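Uncharacterized protein (PDB 6AR7) is of unknown function but may be an exported, all-helical relative of LprI-type lysozyme inhibitors. Local coordinates at residues E51-W56 and Q119-R124; R90-H95 and Q187-A192. All coordinates share one frame; numbering follows the deposited sequence.

Contact 1: residues E51-W56 and Q119-R124; sequences EARQQW and QPVRER
One face of the W56 indole is covered by the aliphatic stem of R122. CG of R122 stands 3.8 Å from the centroid of the five-membered ring, 19° off the ring normal, which makes this a CH-pi contact; its nearest ring atom is W56 CE2 at 3.6 Å. The stem then runs across the ring rather than leaving it: R122 CD lies 3.7 Å from W56 NE1, and R122 NE the same distance from W56 CZ2. This follows from an R122 chain extended from CG to NE with CG anti to the backbone N (chi1 -175°), so the two side chains run alongside each other. The guanidinium plane is turned steeply from the indole, which it meets obliquely near CZ2. At the ring edge W56 NE1 is hydrogen-bonded to D27 OD1, while D27 OD2 takes a salt bridge from R122 NE; one carboxylate thus holds both side chains of the CH-pi pair.

A second, apolar patch lies beside it. V121 CG1 meets W56 CB at 3.8 Å and touches the backbone of helix 42-70 at R53 O, while V121 CG2 rests 3.8 Å from R53 CG. The R53 chain bends at chi3, and its guanidinium bridges to D50 on its own helix.

The axes of the two segments, on helices 42-70 and 107-136, approach to 8.6 Å and run roughly parallel, 27° apart. Helix 25-34 packs against the first of these helices through I26 and M30, its D27 reaching the W56-R122 pair, so three helices meet here.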
ATOM      1  N   GLU A  51       7.504  13.117   7.639  1.00 21.48           N
ATOM      2  CA  GLU A  51       6.979  13.147   9.007  1.00 22.69           C
ATOM      3  C   GLU A  51       5.562  12.574   9.059  1.00 25.16           C
ATOM      4  O   GLU A  51       5.214  11.838   9.990  1.00 24.65           O
ATOM      5  CB  GLU A  51       7.009  14.581   9.545  1.00 20.08           C
ATOM      6  CG  GLU A  51       8.406  15.035   9.988  1.00 26.65           C
ATOM      7  CD  GLU A  51       8.554  16.542  10.055  1.00 31.82           C
ATOM      8  OE1 GLU A  51       7.579  17.254   9.740  1.00 29.34           O
ATOM      9  OE2 GLU A  51       9.658  17.019  10.417  1.00 38.01           O
ATOM     10  N   ALA A  52       4.739  12.890   8.054  1.00 22.58           N
ATOM     11  CA  ALA A  52       3.396  12.322   7.975  1.00 23.91           C
ATOM     12  C   ALA A  52       3.460  10.808   7.826  1.00 24.96           C
ATOM     13  O   ALA A  52       2.693  10.071   8.461  1.00 22.43           O
ATOM     14  CB  ALA A  52       2.643  12.958   6.798  1.00 18.85           C
ATOM     15  N   ARG A  53       4.394  10.325   7.007  1.00 28.07           N
ATOM     16  CA  ARG A  53       4.517   8.890   6.800  1.00 27.13           C
ATOM     17  C   ARG A  53       4.883   8.180   8.091  1.00 28.40           C
ATOM     18  O   ARG A  53       4.341   7.115   8.397  1.00 27.84           O
ATOM     19  CB  ARG A  53       5.545   8.595   5.710  1.00 23.63           C
ATOM     20  CG  ARG A  53       5.549   7.126   5.317  1.00 28.19           C
ATOM     21  CD  ARG A  53       6.858   6.683   4.722  1.00 43.62           C
ATOM     22  NE  ARG A  53       7.905   6.719   5.726  1.00 57.24           N
ATOM     23  CZ  ARG A  53       8.993   7.468   5.625  1.00 61.88           C
ATOM     24  NH1 ARG A  53       9.181   8.225   4.543  1.00 62.48           N
ATOM     25  NH2 ARG A  53       9.894   7.460   6.604  1.00 53.19           N
ATOM     26  N   GLN A  54       5.813   8.745   8.853  1.00 25.91           N
ATOM     27  CA  GLN A  54       6.178   8.142  10.129  1.00 25.59           C
ATOM     28  C   GLN A  54       4.989   8.117  11.087  1.00 27.68           C
ATOM     29  O   GLN A  54       4.794   7.146  11.822  1.00 25.33           O
ATOM     30  CB  GLN A  54       7.337   8.920  10.761  1.00 31.36           C
ATOM     31  CG  GLN A  54       8.684   8.749  10.075  1.00 43.80           C
ATOM     32  CD  GLN A  54       9.714   9.749  10.594  1.00 52.17           C
ATOM     33  OE1 GLN A  54       9.968   9.823  11.794  1.00 59.61           O
ATOM     34  NE2 GLN A  54      10.306  10.523   9.688  1.00 49.95           N
ATOM     35  N   GLN A  55       4.192   9.189  11.106  1.00 28.48           N
ATOM     36  CA  GLN A  55       3.015   9.211  11.968  1.00 24.27           C
ATOM     37  C   GLN A  55       1.998   8.169  11.521  1.00 26.51           C
ATOM     38  O   GLN A  55       1.454   7.440  12.358  1.00 27.53           O
ATOM     39  CB  GLN A  55       2.422  10.617  11.994  1.00 21.64           C
ATOM     40  CG  GLN A  55       3.342  11.588  12.764  1.00 27.00           C
ATOM     41  CD  GLN A  55       2.997  13.030  12.538  1.00 30.79           C
ATOM     42  OE1 GLN A  55       1.839  13.379  12.374  1.00 29.65           O
ATOM     43  NE2 GLN A  55       4.007  13.888  12.547  1.00 35.84           N
ATOM     44  N   TRP A  56       1.785   8.031  10.203  1.00 22.85           N
ATOM     45  CA  TRP A  56       0.909   6.968   9.721  1.00 22.72           C
ATOM     46  C   TRP A  56       1.444   5.589  10.089  1.00 25.04           C
ATOM     47  O   TRP A  56       0.660   4.678  10.355  1.00 27.12           O
ATOM     48  CB  TRP A  56       0.711   7.068   8.212  1.00 18.79           C
ATOM     49  CG  TRP A  56      -0.303   8.076   7.871  1.00 20.66           C
ATOM     50  CD1 TRP A  56      -0.095   9.262   7.222  1.00 22.79           C
ATOM     51  CD2 TRP A  56      -1.699   8.045   8.218  1.00 20.86           C
ATOM     52  NE1 TRP A  56      -1.281   9.962   7.124  1.00 21.39           N
ATOM     53  CE2 TRP A  56      -2.276   9.235   7.729  1.00 21.25           C
ATOM     54  CE3 TRP A  56      -2.513   7.123   8.885  1.00 25.01           C
ATOM     55  CZ2 TRP A  56      -3.627   9.518   7.864  1.00 22.76           C
ATOM     56  CZ3 TRP A  56      -3.856   7.406   9.019  1.00 26.54           C
ATOM     57  CH2 TRP A  56      -4.401   8.596   8.515  1.00 25.01           C
ATOM     58  N   GLN A 119       1.784   7.146   0.761  1.00 18.24           N
ATOM     59  CA  GLN A 119       0.409   6.673   0.605  1.00 22.21           C
ATOM     60  C   GLN A 119       0.179   5.216   1.023  1.00 22.83           C
ATOM     61  O   GLN A 119      -0.910   4.930   1.553  1.00 24.62           O
ATOM     62  CB  GLN A 119      -0.057   6.882  -0.842  1.00 27.52           C
ATOM     63  CG  GLN A 119      -0.068   8.348  -1.305  1.00 34.56           C
ATOM     64  CD  GLN A 119      -0.814   9.272  -0.338  1.00 36.59           C
ATOM     65  OE1 GLN A 119      -1.801   8.876   0.284  1.00 35.99           O
ATOM     66  NE2 GLN A 119      -0.356  10.520  -0.238  1.00 30.69           N
ATOM     67  N   PRO A 120       1.084   4.261   0.775  1.00 26.86           N
ATOM     68  CA  PRO A 120       0.791   2.877   1.190  1.00 30.15           C
ATOM     69  C   PRO A 120       0.750   2.709   2.691  1.00 31.94           C
ATOM     70  O   PRO A 120       0.063   1.804   3.177  1.00 26.91           O
ATOM     71  CB  PRO A 120       1.930   2.052   0.566  1.00 24.84           C
ATOM     72  CG  PRO A 120       2.507   2.905  -0.496  1.00 29.02           C
ATOM     73  CD  PRO A 120       2.281   4.331  -0.081  1.00 27.75           C
ATOM     74  N   VAL A 121       1.516   3.513   3.428  1.00 21.97           N
ATOM     75  CA  VAL A 121       1.489   3.434   4.882  1.00 25.03           C
ATOM     76  C   VAL A 121       0.164   3.963   5.386  1.00 24.39           C
ATOM     77  O   VAL A 121      -0.517   3.315   6.184  1.00 25.98           O
ATOM     78  CB  VAL A 121       2.683   4.197   5.480  1.00 23.50           C
ATOM     79  CG1 VAL A 121       2.737   4.043   7.014  1.00 22.17           C
ATOM     80  CG2 VAL A 121       3.965   3.695   4.860  1.00 21.52           C
ATOM     81  N   ARG A 122      -0.239   5.131   4.882  1.00 21.05           N
ATOM     82  CA  ARG A 122      -1.565   5.662   5.161  1.00 25.29           C
ATOM     83  C   ARG A 122      -2.648   4.634   4.838  1.00 31.89           C
ATOM     84  O   ARG A 122      -3.522   4.350   5.673  1.00 27.25           O
ATOM     85  CB  ARG A 122      -1.755   6.939   4.347  1.00 18.69           C
ATOM     86  CG  ARG A 122      -3.012   7.677   4.611  1.00 28.82           C
ATOM     87  CD  ARG A 122      -2.954   9.073   3.974  1.00 31.55           C
ATOM     88  NE  ARG A 122      -4.225   9.749   4.176  1.00 28.37           N
ATOM     89  CZ  ARG A 122      -5.323   9.517   3.467  1.00 40.01           C
ATOM     90  NH1 ARG A 122      -5.319   8.635   2.464  1.00 39.74           N
ATOM     91  NH2 ARG A 122      -6.432  10.180   3.765  1.00 42.80           N
ATOM     92  N   GLU A 123      -2.583   4.041   3.634  1.00 26.76           N
ATOM     93  CA  GLU A 123      -3.572   3.044   3.225  1.00 29.77           C
ATOM     94  C   GLU A 123      -3.617   1.856   4.187  1.00 18.99           C
ATOM     95  O   GLU A 123      -4.699   1.394   4.567  1.00 23.48           O
ATOM     96  CB  GLU A 123      -3.284   2.566   1.789  1.00 32.02           C
ATOM     97  CG  GLU A 123      -3.755   3.547   0.714  1.00 28.13           C
ATOM     98  CD  GLU A 123      -3.107   3.341  -0.669  1.00 41.08           C
ATOM     99  OE1 GLU A 123      -2.345   2.372  -0.866  1.00 40.65           O
ATOM    100  OE2 GLU A 123      -3.363   4.165  -1.571  1.00 45.53           O
ATOM    101  N   ARG A 124      -2.456   1.331   4.578  1.00 24.55           N
ATOM    102  CA  ARG A 124      -2.459   0.184   5.479  1.00 26.80           C
ATOM    103  C   ARG A 124      -3.092   0.548   6.814  1.00 33.84           C
ATOM    104  O   ARG A 124      -3.871  -0.229   7.370  1.00 34.32           O
ATOM    105  CB  ARG A 124      -1.040  -0.347   5.664  1.00 28.01           C
ATOM    106  CG  ARG A 124      -0.956  -1.607   6.527  1.00 21.84           C
ATOM    107  CD  ARG A 124      -1.876  -2.742   6.025  1.00 28.06           C
ATOM    108  NE  ARG A 124      -1.610  -3.968   6.772  1.00 29.35           N
ATOM    109  CZ  ARG A 124      -2.315  -5.088   6.667  1.00 33.55           C
ATOM    110  NH1 ARG A 124      -3.352  -5.156   5.832  1.00 31.23           N
ATOM    111  NH2 ARG A 124      -1.985  -6.139   7.404  1.00 35.76           N
TER

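Contact 2: residues R90-H95 and Q187-A192; sequences RKDEAH and QREWAA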
ATOM      1  N   ARG A  90       6.588  -4.526   1.776  1.00 27.94           N
ATOM      2  CA  ARG A  90       7.117  -3.171   1.924  1.00 33.92           C
ATOM      3  C   ARG A  90       8.641  -3.171   1.884  1.00 34.91           C
ATOM      4  O   ARG A  90       9.246  -2.284   1.278  1.00 27.91           O
ATOM      5  CB  ARG A  90       6.621  -2.515   3.225  1.00 34.00           C
ATOM      6  CG  ARG A  90       5.084  -2.312   3.328  1.00 29.84           C
ATOM      7  CD  ARG A  90       4.508  -1.683   2.079  1.00 27.80           C
ATOM      8  NE  ARG A  90       5.104  -0.375   1.796  1.00 32.97           N
ATOM      9  CZ  ARG A  90       5.038   0.223   0.613  1.00 34.83           C
ATOM     10  NH1 ARG A  90       4.415  -0.388  -0.396  1.00 32.17           N
ATOM     11  NH2 ARG A  90       5.610   1.411   0.432  1.00 27.16           N
ATOM     12  N   LYS A  91       9.280  -4.174   2.497  1.00 31.08           N
ATOM     13  CA  LYS A  91      10.741  -4.227   2.501  1.00 35.21           C
ATOM     14  C   LYS A  91      11.304  -4.305   1.081  1.00 33.82           C
ATOM     15  O   LYS A  91      12.260  -3.600   0.748  1.00 41.38           O
ATOM     16  CB  LYS A  91      11.240  -5.403   3.347  1.00 34.66           C
ATOM     17  N   ASP A  92      10.739  -5.164   0.229  1.00 34.33           N
ATOM     18  CA  ASP A  92      11.274  -5.268  -1.127  1.00 32.59           C
ATOM     19  C   ASP A  92      10.738  -4.181  -2.053  1.00 33.79           C
ATOM     20  O   ASP A  92      11.441  -3.755  -2.975  1.00 37.56           O
ATOM     21  CB  ASP A  92      10.994  -6.649  -1.715  1.00 45.34           C
ATOM     22  CG  ASP A  92      12.035  -7.675  -1.294  1.00 61.30           C
ATOM     23  OD1 ASP A  92      13.111  -7.265  -0.808  1.00 66.01           O
ATOM     24  OD2 ASP A  92      11.805  -8.885  -1.492  1.00 66.87           O
ATOM     25  N   GLU A  93       9.532  -3.683  -1.808  1.00 29.59           N
ATOM     26  CA  GLU A  93       9.031  -2.593  -2.631  1.00 24.27           C
ATOM     27  C   GLU A  93       9.927  -1.353  -2.526  1.00 31.05           C
ATOM     28  O   GLU A  93      10.082  -0.612  -3.503  1.00 31.94           O
ATOM     29  CB  GLU A  93       7.601  -2.270  -2.215  1.00 23.79           C
ATOM     30  CG  GLU A  93       6.911  -1.231  -3.063  1.00 28.77           C
ATOM     31  CD  GLU A  93       6.432  -1.785  -4.387  1.00 31.37           C
ATOM     32  OE1 GLU A  93       6.456  -3.026  -4.576  1.00 29.43           O
ATOM     33  OE2 GLU A  93       6.030  -0.963  -5.239  1.00 27.91           O
ATOM     34  N   ALA A  94      10.539  -1.119  -1.363  1.00 29.11           N
ATOM     35  CA  ALA A  94      11.478  -0.001  -1.251  1.00 32.36           C
ATOM     36  C   ALA A  94      12.634  -0.148  -2.234  1.00 35.96           C
ATOM     37  O   ALA A  94      13.114   0.848  -2.787  1.00 41.01           O
ATOM     38  CB  ALA A  94      11.999   0.115   0.184  1.00 26.88           C
ATOM     39  N   HIS A  95      13.100  -1.382  -2.465  1.00 36.92           N
ATOM     40  CA  HIS A  95      14.150  -1.592  -3.459  1.00 36.83           C
ATOM     41  C   HIS A  95      13.646  -1.267  -4.855  1.00 34.92           C
ATOM     42  O   HIS A  95      14.398  -0.758  -5.691  1.00 39.58           O
ATOM     43  CB  HIS A  95      14.645  -3.043  -3.436  1.00 42.30           C
ATOM     44  CG  HIS A  95      15.138  -3.503  -2.100  1.00 47.02           C
ATOM     45  ND1 HIS A  95      15.783  -2.674  -1.211  1.00 52.88           N
ATOM     46  CD2 HIS A  95      15.080  -4.716  -1.504  1.00 49.69           C
ATOM     47  CE1 HIS A  95      16.101  -3.355  -0.126  1.00 52.25           C
ATOM     48  NE2 HIS A  95      15.690  -4.599  -0.281  1.00 50.31           N
ATOM     49  N   GLN A 187       6.824  -7.717  -6.654  1.00 26.10           N
ATOM     50  CA  GLN A 187       5.489  -8.083  -7.098  1.00 25.32           C
ATOM     51  C   GLN A 187       5.057  -9.418  -6.506  1.00 31.55           C
ATOM     52  O   GLN A 187       3.887  -9.601  -6.155  1.00 35.47           O
ATOM     53  CB  GLN A 187       5.450  -8.161  -8.620  1.00 25.67           C
ATOM     54  CG  GLN A 187       4.068  -8.455  -9.150  1.00 31.73           C
ATOM     55  CD  GLN A 187       3.094  -7.334  -8.854  1.00 35.97           C
ATOM     56  OE1 GLN A 187       3.487  -6.218  -8.511  1.00 36.42           O
ATOM     57  NE2 GLN A 187       1.821  -7.624  -8.993  1.00 31.62           N
ATOM     58  N   ARG A 188       5.983 -10.371  -6.413  1.00 32.20           N
ATOM     59  CA  ARG A 188       5.655 -11.656  -5.805  1.00 36.67           C
ATOM     60  C   ARG A 188       5.220 -11.472  -4.355  1.00 37.07           C
ATOM     61  O   ARG A 188       4.254 -12.092  -3.904  1.00 32.94           O
ATOM     62  CB  ARG A 188       6.849 -12.597  -5.911  1.00 42.81           C
ATOM     63  CG  ARG A 188       6.682 -13.918  -5.207  1.00 61.30           C
ATOM     64  CD  ARG A 188       7.885 -14.835  -5.486  1.00 77.36           C
ATOM     65  NE  ARG A 188       9.154 -14.243  -5.050  1.00 86.90           N
ATOM     66  CZ  ARG A 188      10.210 -14.068  -5.843  1.00 88.26           C
ATOM     67  NH1 ARG A 188      10.158 -14.450  -7.114  1.00 91.64           N
ATOM     68  NH2 ARG A 188      11.322 -13.517  -5.367  1.00 80.67           N
ATOM     69  N   GLU A 189       5.906 -10.610  -3.607  1.00 30.30           N
ATOM     70  CA  GLU A 189       5.483 -10.459  -2.225  1.00 31.01           C
ATOM     71  C   GLU A 189       4.221  -9.619  -2.115  1.00 31.59           C
ATOM     72  O   GLU A 189       3.412  -9.846  -1.209  1.00 36.17           O
ATOM     73  CB  GLU A 189       6.620  -9.915  -1.373  1.00 32.11           C
ATOM     74  CG  GLU A 189       7.555 -11.049  -0.981  1.00 43.49           C
ATOM     75  CD  GLU A 189       8.914 -10.570  -0.587  1.00 58.12           C
ATOM     76  OE1 GLU A 189       9.617 -11.302   0.149  1.00 64.01           O
ATOM     77  OE2 GLU A 189       9.274  -9.456  -1.017  1.00 62.17           O
ATOM     78  N   TRP A 190       4.005  -8.686  -3.042  1.00 30.86           N
ATOM     79  CA  TRP A 190       2.723  -8.005  -3.061  1.00 28.78           C
ATOM     80  C   TRP A 190       1.583  -9.010  -3.257  1.00 27.32           C
ATOM     81  O   TRP A 190       0.569  -8.950  -2.550  1.00 29.97           O
ATOM     82  CB  TRP A 190       2.698  -6.913  -4.143  1.00 27.44           C
ATOM     83  CG  TRP A 190       1.340  -6.314  -4.214  1.00 28.06           C
ATOM     84  CD1 TRP A 190       0.875  -5.269  -3.486  1.00 28.74           C
ATOM     85  CD2 TRP A 190       0.231  -6.791  -4.986  1.00 27.60           C
ATOM     86  NE1 TRP A 190      -0.450  -5.049  -3.766  1.00 25.16           N
ATOM     87  CE2 TRP A 190      -0.866  -5.964  -4.689  1.00 23.12           C
ATOM     88  CE3 TRP A 190       0.066  -7.826  -5.905  1.00 28.61           C
ATOM     89  CZ2 TRP A 190      -2.119  -6.143  -5.280  1.00 32.26           C
ATOM     90  CZ3 TRP A 190      -1.183  -8.012  -6.484  1.00 32.13           C
ATOM     91  CH2 TRP A 190      -2.252  -7.164  -6.178  1.00 32.10           C
ATOM     92  N   ALA A 191       1.743  -9.956  -4.192  1.00 25.14           N
ATOM     93  CA  ALA A 191       0.666 -10.901  -4.481  1.00 28.35           C
ATOM     94  C   ALA A 191       0.399 -11.815  -3.296  1.00 27.31           C
ATOM     95  O   ALA A 191      -0.757 -12.125  -2.998  1.00 36.73           O
ATOM     96  CB  ALA A 191       0.995 -11.731  -5.732  1.00 31.17           C
ATOM     97  N   ALA A 192       1.454 -12.236  -2.595  1.00 36.30           N
ATOM     98  CA  ALA A 192       1.266 -13.007  -1.371  1.00 37.25           C
ATOM     99  C   ALA A 192       0.550 -12.175  -0.303  1.00 41.68           C
ATOM    100  O   ALA A 192      -0.267 -12.706   0.458  1.00 39.72           O
ATOM    101  CB  ALA A 192       2.618 -13.517  -0.859  1.00 36.92           C
TER
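D92 and E189 have the closest CA atoms across the two helical segments, 7.9 Å apart, and the pairing buries just 100 Å² in all, so the backbones stand well separated and acidic side chains span the gap. Both residues start toward the opposite segment. In each, CG is anti to the carbonyl carbon and beside the backbone N (chi1 -84° for D92, -82° for E189), and the E189 chain continues extended beyond CG, carrying its carboxylate across to the shorter aspartate. The side chains cross at a slant, and their carboxylate planes are 29° apart. Contact is made by one oxygen from each group: D92 OD2 lies 2.6 Å from E189 OE2. The other glutamate oxygen, E189 OE1, is 3.6 Å from D92 OD2, so the approach is one-sided. E189 OE2 also sits 3.4 Å from D92 CB.

W190 meets W89 edge-to-face and so joins the same two helices, while E93 of helix 73-101 makes a salt bridge to R213 of helix 203-223.

Two carboxylate oxygens at this separation would repel if both groups were charged. The spacing is therefore consistent with a proton held by one of the acids, which would imply a raised pKa for at least one. R188 NH2 is 6.1 Å from D92 OD2, too far for a direct bond, and could give at most a longer-range electrostatic influence.

The two contacts have centres about 17 Å apart and alternate along the chain: 51-56, then 90-95, then 119-124, then 187-192. Helices 42-70, 73-101 and 107-136 are consecutive, so contact 1 pairs the outer two of this trio, while contact 2 joins the middle one to helix 180-197, much later in the sequence. They also touch directly, with P120 CG packed 3.6 Å from R90 NH2. In this strand-free fold, contact 1 ties two helices of the N-terminal part together, and contact 2 joins that part to the C-terminal one, the four segments interleaving along the chain of a single compact helical bundle.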